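Local structure of glucose-6-phosphate isomerase like protein (Thermus thermophilus, 1WIW) at residues 1-10 with 147-158; 183-191 with 273-283. The protein probably binds phosphorylated sugars and may interconvert glucose 6-phosphate or mannose 6-phosphate with fructose 6-phosphate. One frame throughout, in Å; residues are numbered along the deposited sequence.

Interaction 1. Residues 1-10 with 147-158; sequences MRDLDREETY and PVEENPAKFLAY
NZ of Lys154, a residue in the first turn of helix 152-160, is held between the N-terminal arm of this SIS-fold protein and the loop before its own helix. Asp5 OD2 holds Lys154 NZ in a salt bridge of 2.9 Å, met nearly head-on to its C-O bond, and Leu4 O accepts from it at 3.2 Å from above its carbonyl plane. Pro144 O and Val146 O also accept from it. The lysine chain runs extended beyond CG past Leu4, whose CD1 lies 3.8 Å from Lys154 CB. Tyr10 OH donates to Leu4 O in the carbonyl plane. The other Asp5 oxygen, OD1, uses its syn lone pair for Val148 N, in an almost straight bond (175°) of 3.0 Å, which ties the type I turn at 3-6 to the loop before the helix. That loop ends in Asn151, the N-cap, whose OD1 accepts from Lys154 N. One helical turn beyond Lys154, Tyr158 OH gives its proton to Arg2 O and accepts from Leu4 N, both at 2.9 Å; this pair of bonds fixes the ring's outer end. Leu4 CD1 packs obliquely against Tyr158 CE2, while the selenium of Met1, a selenomethionine, makes a Met-aromatic contact 3.9 Å from Tyr158 CD1.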
loop_
_atom_site.group_PDB
_atom_site.type_symbol
_atom_site.label_atom_id
_atom_site.label_comp_id
_atom_site.label_asym_id
_atom_site.label_seq_id
_atom_site.Cartn_x
_atom_site.Cartn_y
_atom_site.Cartn_z
HETATM N N MSE B 1 -1.036 -25.502 21.576
HETATM C CA MSE B 1 -0.389 -25.052 20.307
HETATM C C MSE B 1 -0.199 -26.231 19.361
HETATM O O MSE B 1 0.470 -27.208 19.701
HETATM C CB MSE B 1 0.963 -24.404 20.612
HETATM C CG MSE B 1 1.693 -23.873 19.388
HETATM SE SE MSE B 1 3.247 -22.827 19.866
HETATM C CE MSE B 1 4.505 -24.272 20.114
ATOM N N ARG B 2 -0.792 -26.132 18.174
ATOM C CA ARG B 2 -0.698 -27.194 17.178
ATOM C C ARG B 2 0.740 -27.419 16.712
ATOM O O ARG B 2 1.545 -26.485 16.659
ATOM C CB ARG B 2 -1.612 -26.879 15.989
ATOM C CG ARG B 2 -3.089 -26.752 16.391
ATOM C CD ARG B 2 -4.001 -26.553 15.193
ATOM N NE ARG B 2 -5.410 -26.513 15.586
ATOM C CZ ARG B 2 -5.990 -25.491 16.206
ATOM N NH1 ARG B 2 -7.275 -25.551 16.530
ATOM N NH2 ARG B 2 -5.295 -24.399 16.490
ATOM N N ASP B 3 1.048 -28.673 16.389
ATOM C CA ASP B 3 2.380 -29.077 15.955
ATOM C C ASP B 3 2.394 -29.332 14.449
ATOM O O ASP B 3 1.703 -30.218 13.954
ATOM C CB ASP B 3 2.786 -30.336 16.732
ATOM C CG ASP B 3 4.185 -30.823 16.396
ATOM O OD1 ASP B 3 4.696 -31.692 17.139
ATOM O OD2 ASP B 3 4.773 -30.358 15.399
ATOM N N LEU B 4 3.182 -28.537 13.729
ATOM C CA LEU B 4 3.290 -28.648 12.279
ATOM C C LEU B 4 4.022 -29.911 11.842
ATOM O O LEU B 4 4.168 -30.175 10.646
ATOM C CB LEU B 4 3.990 -27.404 11.708
ATOM C CG LEU B 4 3.233 -26.088 11.954
ATOM C CD1 LEU B 4 4.042 -24.900 11.432
ATOM C CD2 LEU B 4 1.867 -26.150 11.270
ATOM N N ASP B 5 4.480 -30.699 12.811
ATOM C CA ASP B 5 5.170 -31.934 12.489
ATOM C C ASP B 5 4.319 -33.170 12.816
ATOM O O ASP B 5 4.813 -34.299 12.807
ATOM C CB ASP B 5 6.539 -31.961 13.183
ATOM C CG ASP B 5 7.529 -30.981 12.541
ATOM O OD1 ASP B 5 8.546 -30.628 13.165
ATOM O OD2 ASP B 5 7.288 -30.567 11.390
ATOM N N ARG B 6 3.034 -32.945 13.090
ATOM C CA ARG B 6 2.094 -34.034 13.357
ATOM C C ARG B 6 1.119 -34.071 12.178
ATOM O O ARG B 6 0.542 -33.045 11.797
ATOM C CB ARG B 6 1.339 -33.811 14.680
ATOM C CG ARG B 6 2.178 -34.114 15.934
ATOM C CD ARG B 6 1.416 -33.802 17.222
ATOM N NE ARG B 6 0.226 -34.635 17.401
ATOM C CZ ARG B 6 0.189 -35.760 18.110
ATOM N NH1 ARG B 6 -0.946 -36.444 18.207
ATOM N NH2 ARG B 6 1.277 -36.201 18.729
ATOM N N GLU B 7 0.933 -35.257 11.605
ATOM C CA GLU B 7 0.078 -35.414 10.439
ATOM C C GLU B 7 -1.378 -34.971 10.560
ATOM O O GLU B 7 -1.932 -34.419 9.608
ATOM C CB GLU B 7 0.116 -36.864 9.951
ATOM C CG GLU B 7 -0.279 -37.002 8.485
ATOM C CD GLU B 7 -0.415 -38.446 8.041
ATOM O OE1 GLU B 7 0.475 -39.259 8.369
ATOM O OE2 GLU B 7 -1.409 -38.763 7.355
ATOM N N GLU B 8 -2.003 -35.193 11.712
ATOM C CA GLU B 8 -3.406 -34.822 11.866
ATOM C C GLU B 8 -3.635 -33.316 11.808
ATOM O O GLU B 8 -4.768 -32.858 11.654
ATOM C CB GLU B 8 -3.988 -35.396 13.168
ATOM C CG GLU B 8 -3.598 -34.672 14.444
ATOM C CD GLU B 8 -2.213 -35.034 14.958
ATOM O OE1 GLU B 8 -1.854 -34.542 16.048
ATOM O OE2 GLU B 8 -1.485 -35.798 14.287
ATOM N N THR B 9 -2.555 -32.550 11.913
ATOM C CA THR B 9 -2.635 -31.094 11.869
ATOM C C THR B 9 -2.986 -30.594 10.467
ATOM O O THR B 9 -3.440 -29.463 10.298
ATOM C CB THR B 9 -1.297 -30.466 12.311
ATOM O OG1 THR B 9 -1.058 -30.794 13.682
ATOM C CG2 THR B 9 -1.321 -28.943 12.154
ATOM N N TYR B 10 -2.802 -31.452 9.470
ATOM C CA TYR B 10 -3.082 -31.086 8.086
ATOM C C TYR B 10 -4.469 -31.480 7.567
ATOM O O TYR B 10 -4.854 -31.089 6.464
ATOM C CB TYR B 10 -2.002 -31.673 7.170
ATOM C CG TYR B 10 -0.615 -31.131 7.449
ATOM C CD1 TYR B 10 0.055 -31.445 8.634
ATOM C CD2 TYR B 10 0.006 -30.261 6.551
ATOM C CE1 TYR B 10 1.306 -30.903 8.921
ATOM C CE2 TYR B 10 1.254 -29.713 6.830
ATOM C CZ TYR B 10 1.896 -30.035 8.015
ATOM O OH TYR B 10 3.120 -29.478 8.301
ATOM N N PRO B 147 10.849 -31.084 8.769
ATOM C CA PRO B 147 10.590 -30.667 10.154
ATOM C C PRO B 147 10.822 -29.182 10.440
ATOM O O PRO B 147 11.578 -28.513 9.743
ATOM C CB PRO B 147 11.510 -31.582 10.969
ATOM C CG PRO B 147 12.637 -31.888 10.012
ATOM C CD PRO B 147 11.895 -32.122 8.717
ATOM N N VAL B 148 10.168 -28.680 11.484
ATOM C CA VAL B 148 10.265 -27.273 11.867
ATOM C C VAL B 148 11.695 -26.748 12.001
ATOM O O VAL B 148 12.006 -25.661 11.518
ATOM C CB VAL B 148 9.510 -27.004 13.193
ATOM C CG1 VAL B 148 9.505 -25.507 13.495
ATOM C CG2 VAL B 148 8.078 -27.519 13.094
ATOM N N GLU B 149 12.563 -27.512 12.654
ATOM C CA GLU B 149 13.947 -27.088 12.835
ATOM C C GLU B 149 14.690 -26.858 11.513
ATOM O O GLU B 149 15.733 -26.208 11.497
ATOM C CB GLU B 149 14.718 -28.110 13.680
ATOM C CG GLU B 149 14.761 -29.507 13.073
ATOM C CD GLU B 149 13.668 -30.417 13.604
ATOM O OE1 GLU B 149 12.557 -29.917 13.906
ATOM O OE2 GLU B 149 13.925 -31.638 13.709
ATOM N N GLU B 150 14.161 -27.378 10.408
ATOM C CA GLU B 150 14.818 -27.200 9.114
ATOM C C GLU B 150 13.928 -26.494 8.094
ATOM O O GLU B 150 14.346 -26.233 6.969
ATOM C CB GLU B 150 15.247 -28.558 8.541
ATOM C CG GLU B 150 16.161 -29.364 9.455
ATOM C CD GLU B 150 16.594 -30.682 8.836
ATOM O OE1 GLU B 150 15.716 -31.458 8.393
ATOM O OE2 GLU B 150 17.817 -30.945 8.796
ATOM N N ASN B 151 12.704 -26.178 8.495
ATOM C CA ASN B 151 11.747 -25.538 7.603
ATOM C C ASN B 151 11.543 -24.077 8.012
ATOM O O ASN B 151 10.975 -23.798 9.065
ATOM C CB ASN B 151 10.424 -26.303 7.677
ATOM C CG ASN B 151 9.432 -25.860 6.628
ATOM O OD1 ASN B 151 9.261 -24.671 6.385
ATOM N ND2 ASN B 151 8.756 -26.825 6.008
ATOM N N PRO B 152 12.012 -23.128 7.182
ATOM C CA PRO B 152 11.887 -21.690 7.459
ATOM C C PRO B 152 10.452 -21.183 7.554
ATOM O O PRO B 152 10.166 -20.293 8.354
ATOM C CB PRO B 152 12.642 -21.040 6.294
ATOM C CG PRO B 152 13.649 -22.075 5.924
ATOM C CD PRO B 152 12.845 -23.351 5.989
ATOM N N ALA B 153 9.562 -21.732 6.731
ATOM C CA ALA B 153 8.161 -21.318 6.739
ATOM C C ALA B 153 7.468 -21.780 8.014
ATOM O O ALA B 153 6.703 -21.026 8.612
ATOM C CB ALA B 153 7.429 -21.869 5.514
ATOM N N LYS B 154 7.727 -23.018 8.428
ATOM C CA LYS B 154 7.123 -23.531 9.656
ATOM C C LYS B 154 7.652 -22.721 10.831
ATOM O O LYS B 154 6.894 -22.325 11.711
ATOM C CB LYS B 154 7.462 -25.013 9.881
ATOM C CG LYS B 154 6.755 -25.969 8.938
ATOM C CD LYS B 154 6.976 -27.423 9.335
ATOM C CE LYS B 154 6.321 -28.382 8.343
ATOM N NZ LYS B 154 6.613 -29.811 8.672
ATOM N N PHE B 155 8.961 -22.484 10.842
ATOM C CA PHE B 155 9.580 -21.725 11.919
ATOM C C PHE B 155 8.991 -20.319 12.003
ATOM O O PHE B 155 8.639 -19.864 13.087
ATOM C CB PHE B 155 11.093 -21.632 11.718
ATOM C CG PHE B 155 11.826 -21.084 12.915
ATOM C CD1 PHE B 155 12.178 -21.919 13.974
ATOM C CD2 PHE B 155 12.123 -19.725 13.006
ATOM C CE1 PHE B 155 12.813 -21.407 15.110
ATOM C CE2 PHE B 155 12.755 -19.202 14.137
ATOM C CZ PHE B 155 13.100 -20.046 15.191
ATOM N N LEU B 156 8.881 -19.635 10.863
ATOM C CA LEU B 156 8.338 -18.272 10.842
ATOM C C LEU B 156 6.865 -18.241 11.249
ATOM O O LEU B 156 6.415 -17.305 11.908
ATOM C CB LEU B 156 8.501 -17.644 9.452
ATOM C CG LEU B 156 8.019 -16.190 9.304
ATOM C CD1 LEU B 156 8.706 -15.313 10.354
ATOM C CD2 LEU B 156 8.322 -15.669 7.893
ATOM N N ALA B 157 6.117 -19.266 10.856
ATOM C CA ALA B 157 4.700 -19.337 11.189
ATOM C C ALA B 157 4.535 -19.297 12.705
ATOM O O ALA B 157 3.676 -18.588 13.228
ATOM C CB ALA B 157 4.083 -20.618 10.605
ATOM N N TYR B 158 5.367 -20.052 13.411
ATOM C CA TYR B 158 5.308 -20.072 14.867
ATOM C C TYR B 158 5.601 -18.685 15.438
ATOM O O TYR B 158 4.995 -18.273 16.426
ATOM C CB TYR B 158 6.297 -21.098 15.426
ATOM C CG TYR B 158 5.757 -22.512 15.424
ATOM C CD1 TYR B 158 4.656 -22.856 16.212
ATOM C CD2 TYR B 158 6.325 -23.497 14.624
ATOM C CE1 TYR B 158 4.133 -24.148 16.202
ATOM C CE2 TYR B 158 5.812 -24.795 14.605
ATOM C CZ TYR B 158 4.714 -25.110 15.396
ATOM O OH TYR B 158 4.190 -26.380 15.374
#

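Interaction 2. Residues 183-191 with 273-283; sequences FARVAKSLS and YGVDPGDHGLL
Tyr273, just after helix 251-272, meets Ser189 OG with its CE2 at 3.2 Å; the hydroxyl comes obliquely to the ring and itself bonds to Ala187 O, while Tyr273 OH accepts from Glu162 N. Gly274 closes the helix in a Schellman motif, and Val275 then lays CG2 against Lys188 CG. From Asp276 to Gly278 the loop wraps the lysine's ammonium group. Lys188 NZ donates to Asp276 O in the carbonyl plane at 2.8 Å, and an Asx turn, Gly278 N to Asp276 OD1, shapes the loop here. Pro277 CA makes a CA-H...O contact with Val186 O. Gly278 O then accepts from Lys188 NZ at 3.0 Å, the donor lying above its carbonyl plane. With Arg185 O also accepting, at 2.9 Å from Lys188 NZ, this buried charge is met by backbone oxygens from both segments. Bends at chi2 (-62°) and chi4 (-63°) fold the lysine back over its own helix end to reach them. Asp279 OD2 takes Arg185 NH2 in a salt bridge of 2.9 Å, tilted out of the carboxylate plane; Arg185 NH1 pairs with Glu46 and with Glu200 of the second subunit. Leu283 CD1 lies over one face of the guanidinium, toward its rim. The loop thus packs on the C-terminal end of helix 174-185, with Pro277 wedged between Val186, helix 17-23 and helix 251-272.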
loop_
_atom_site.group_PDB
_atom_site.type_symbol
_atom_site.label_atom_id
_atom_site.label_comp_id
_atom_site.label_asym_id
_atom_site.label_seq_id
_atom_site.Cartn_x
_atom_site.Cartn_y
_atom_site.Cartn_z
ATOM N N PHE B 183 -1.332 -13.591 3.405
ATOM C CA PHE B 183 -1.693 -13.886 4.788
ATOM C C PHE B 183 -3.178 -13.739 5.086
ATOM O O PHE B 183 -3.708 -14.382 5.996
ATOM C CB PHE B 183 -0.853 -13.034 5.740
ATOM C CG PHE B 183 0.489 -13.642 6.038
ATOM C CD1 PHE B 183 0.672 -14.432 7.169
ATOM C CD2 PHE B 183 1.536 -13.518 5.133
ATOM C CE1 PHE B 183 1.877 -15.099 7.392
ATOM C CE2 PHE B 183 2.747 -14.178 5.343
ATOM C CZ PHE B 183 2.916 -14.972 6.476
ATOM N N ALA B 184 -3.859 -12.901 4.319
ATOM C CA ALA B 184 -5.289 -12.734 4.527
ATOM C C ALA B 184 -6.024 -13.873 3.823
ATOM O O ALA B 184 -6.892 -14.517 4.410
ATOM C CB ALA B 184 -5.760 -11.389 3.982
ATOM N N ARG B 185 -5.655 -14.150 2.576
ATOM C CA ARG B 185 -6.359 -15.193 1.841
ATOM C C ARG B 185 -6.060 -16.625 2.262
ATOM O O ARG B 185 -6.959 -17.468 2.271
ATOM C CB ARG B 185 -6.135 -15.075 0.331
ATOM C CG ARG B 185 -7.219 -15.853 -0.405
ATOM C CD ARG B 185 -6.815 -16.413 -1.743
ATOM N NE ARG B 185 -6.757 -15.398 -2.778
ATOM C CZ ARG B 185 -7.142 -15.602 -4.032
ATOM N NH1 ARG B 185 -7.047 -14.621 -4.916
ATOM N NH2 ARG B 185 -7.641 -16.777 -4.393
ATOM N N VAL B 186 -4.804 -16.896 2.604
ATOM C CA VAL B 186 -4.388 -18.231 3.010
ATOM C C VAL B 186 -4.426 -18.426 4.526
ATOM O O VAL B 186 -5.024 -19.386 5.015
ATOM C CB VAL B 186 -2.971 -18.536 2.489
ATOM C CG1 VAL B 186 -2.489 -19.895 3.005
ATOM C CG2 VAL B 186 -2.973 -18.526 0.967
ATOM N N ALA B 187 -3.799 -17.516 5.271
ATOM C CA ALA B 187 -3.773 -17.638 6.726
ATOM C C ALA B 187 -5.020 -17.047 7.391
ATOM O O ALA B 187 -5.230 -17.228 8.591
ATOM C CB ALA B 187 -2.505 -16.977 7.286
ATOM N N LYS B 188 -5.848 -16.359 6.605
ATOM C CA LYS B 188 -7.077 -15.753 7.111
ATOM C C LYS B 188 -6.730 -14.833 8.285
ATOM O O LYS B 188 -7.525 -14.664 9.219
ATOM C CB LYS B 188 -8.047 -16.851 7.584
ATOM C CG LYS B 188 -8.256 -18.016 6.600
ATOM C CD LYS B 188 -8.858 -17.549 5.283
ATOM C CE LYS B 188 -9.265 -18.721 4.392
ATOM N NZ LYS B 188 -8.113 -19.570 3.965
ATOM N N SER B 189 -5.541 -14.236 8.220
ATOM C CA SER B 189 -5.046 -13.371 9.284
ATOM C C SER B 189 -4.667 -11.968 8.833
ATOM O O SER B 189 -4.310 -11.735 7.681
ATOM C CB SER B 189 -3.831 -14.020 9.964
ATOM O OG SER B 189 -4.167 -15.284 10.519
ATOM N N LEU B 190 -4.737 -11.042 9.779
ATOM C CA LEU B 190 -4.427 -9.643 9.551
ATOM C C LEU B 190 -2.920 -9.392 9.625
ATOM O O LEU B 190 -2.218 -10.036 10.396
ATOM C CB LEU B 190 -5.136 -8.801 10.616
ATOM C CG LEU B 190 -5.041 -7.279 10.556
ATOM C CD1 LEU B 190 -5.816 -6.780 9.349
ATOM C CD2 LEU B 190 -5.613 -6.672 11.840
ATOM N N SER B 191 -2.440 -8.455 8.813
ATOM C CA SER B 191 -1.038 -8.057 8.797
ATOM C C SER B 191 -1.013 -6.651 8.219
ATOM O O SER B 191 -2.024 -6.174 7.699
ATOM C CB SER B 191 -0.192 -8.993 7.923
ATOM O OG SER B 191 -0.573 -8.931 6.558
ATOM N N TYR B 273 -3.678 -22.012 13.298
ATOM C CA TYR B 273 -4.941 -21.483 13.808
ATOM C C TYR B 273 -6.059 -22.503 13.596
ATOM O O TYR B 273 -7.206 -22.267 13.960
ATOM C CB TYR B 273 -5.315 -20.173 13.105
ATOM C CG TYR B 273 -4.481 -18.988 13.531
ATOM C CD1 TYR B 273 -4.325 -18.674 14.880
ATOM C CD2 TYR B 273 -3.864 -18.162 12.584
ATOM C CE1 TYR B 273 -3.581 -17.571 15.280
ATOM C CE2 TYR B 273 -3.117 -17.052 12.977
ATOM C CZ TYR B 273 -2.982 -16.765 14.328
ATOM O OH TYR B 273 -2.261 -15.663 14.731
ATOM N N GLY B 274 -5.713 -23.632 12.990
ATOM C CA GLY B 274 -6.694 -24.674 12.746
ATOM C C GLY B 274 -7.756 -24.328 11.723
ATOM O O GLY B 274 -8.878 -24.824 11.798
ATOM N N VAL B 275 -7.425 -23.463 10.770
ATOM C CA VAL B 275 -8.395 -23.111 9.742
ATOM C C VAL B 275 -7.909 -23.586 8.384
ATOM O O VAL B 275 -6.711 -23.791 8.169
ATOM C CB VAL B 275 -8.662 -21.588 9.677
ATOM C CG1 VAL B 275 -9.295 -21.119 10.985
ATOM C CG2 VAL B 275 -7.370 -20.835 9.385
ATOM N N ASP B 276 -8.853 -23.777 7.478
ATOM C CA ASP B 276 -8.536 -24.235 6.140
ATOM C C ASP B 276 -7.814 -23.121 5.383
ATOM O O ASP B 276 -8.339 -22.021 5.237
ATOM C CB ASP B 276 -9.824 -24.606 5.404
ATOM C CG ASP B 276 -9.561 -25.343 4.105
ATOM O OD1 ASP B 276 -8.437 -25.232 3.571
ATOM O OD2 ASP B 276 -10.483 -26.030 3.615
ATOM N N PRO B 277 -6.592 -23.394 4.903
ATOM C CA PRO B 277 -5.801 -22.411 4.152
ATOM C C PRO B 277 -6.366 -22.179 2.747
ATOM O O PRO B 277 -6.049 -21.180 2.094
ATOM C CB PRO B 277 -4.414 -23.042 4.122
ATOM C CG PRO B 277 -4.726 -24.514 4.084
ATOM C CD PRO B 277 -5.839 -24.646 5.096
ATOM N N GLY B 278 -7.209 -23.103 2.290
ATOM C CA GLY B 278 -7.799 -22.974 0.968
ATOM C C GLY B 278 -8.909 -21.937 0.929
ATOM O O GLY B 278 -9.328 -21.440 1.975
ATOM N N ASP B 279 -9.382 -21.609 -0.271
ATOM C CA ASP B 279 -10.447 -20.624 -0.436
ATOM C C ASP B 279 -11.807 -21.222 -0.084
ATOM O O ASP B 279 -12.652 -20.562 0.521
ATOM C CB ASP B 279 -10.514 -20.117 -1.885
ATOM C CG ASP B 279 -9.295 -19.294 -2.291
ATOM O OD1 ASP B 279 -8.601 -18.750 -1.402
ATOM O OD2 ASP B 279 -9.045 -19.176 -3.509
ATOM N N HIS B 280 -11.995 -22.475 -0.482
ATOM C CA HIS B 280 -13.235 -23.219 -0.277
ATOM C C HIS B 280 -14.531 -22.411 -0.341
ATOM O O HIS B 280 -15.318 -22.396 0.604
ATOM C CB HIS B 280 -13.179 -24.037 1.026
ATOM C CG HIS B 280 -13.072 -23.215 2.274
ATOM N ND1 HIS B 280 -11.995 -22.398 2.540
ATOM C CD2 HIS B 280 -13.885 -23.131 3.354
ATOM C CE1 HIS B 280 -12.147 -21.848 3.732
ATOM N NE2 HIS B 280 -13.285 -22.276 4.247
ATOM N N GLY B 281 -14.737 -21.743 -1.474
ATOM C CA GLY B 281 -15.944 -20.970 -1.711
ATOM C C GLY B 281 -16.184 -19.663 -0.979
ATOM O O GLY B 281 -17.249 -19.067 -1.137
ATOM N N LEU B 282 -15.217 -19.201 -0.194
ATOM C CA LEU B 282 -15.384 -17.954 0.552
ATOM C C LEU B 282 -15.347 -16.685 -0.300
ATOM O O LEU B 282 -15.926 -15.666 0.075
ATOM C CB LEU B 282 -14.313 -17.845 1.643
ATOM C CG LEU B 282 -14.483 -18.696 2.906
ATOM C CD1 LEU B 282 -14.790 -20.134 2.533
ATOM C CD2 LEU B 282 -13.214 -18.613 3.744
ATOM N N LEU B 283 -14.670 -16.748 -1.442
ATOM C CA LEU B 283 -14.541 -15.585 -2.312
ATOM C C LEU B 283 -15.469 -15.598 -3.521
ATOM O O LEU B 283 -15.571 -14.602 -4.235
ATOM C CB LEU B 283 -13.087 -15.451 -2.779
ATOM C CG LEU B 283 -12.053 -15.188 -1.678
ATOM C CD1 LEU B 283 -10.644 -15.323 -2.232
ATOM C CD2 LEU B 283 -12.272 -13.798 -1.101
#

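Overall arrangement
Interactions 1 and 2 come one after the other along the chain, their centres about 17 Å apart. Interaction 1 lies towards the periphery, its centre about 21 Å from the centre of the chain, and fastens the N-terminal arm to helix 152-160; interaction 2 lies deeper, its centre about 14 Å from that point, where the end of helix 174-185 meets the loop between helices 251-272 and 284-288. Helix 251-272 links them: Tyr10 packs on its side, and Arg2 bonds to Leu272 O and touches the Tyr273-Gly274 turn. Residues 147-158, 183-191 and 273-283 belong essentially to the C-terminal SIS region, onto which interaction 1 brings the chain's beginning. The second subunit reaches interaction 2 but does not touch interaction 1.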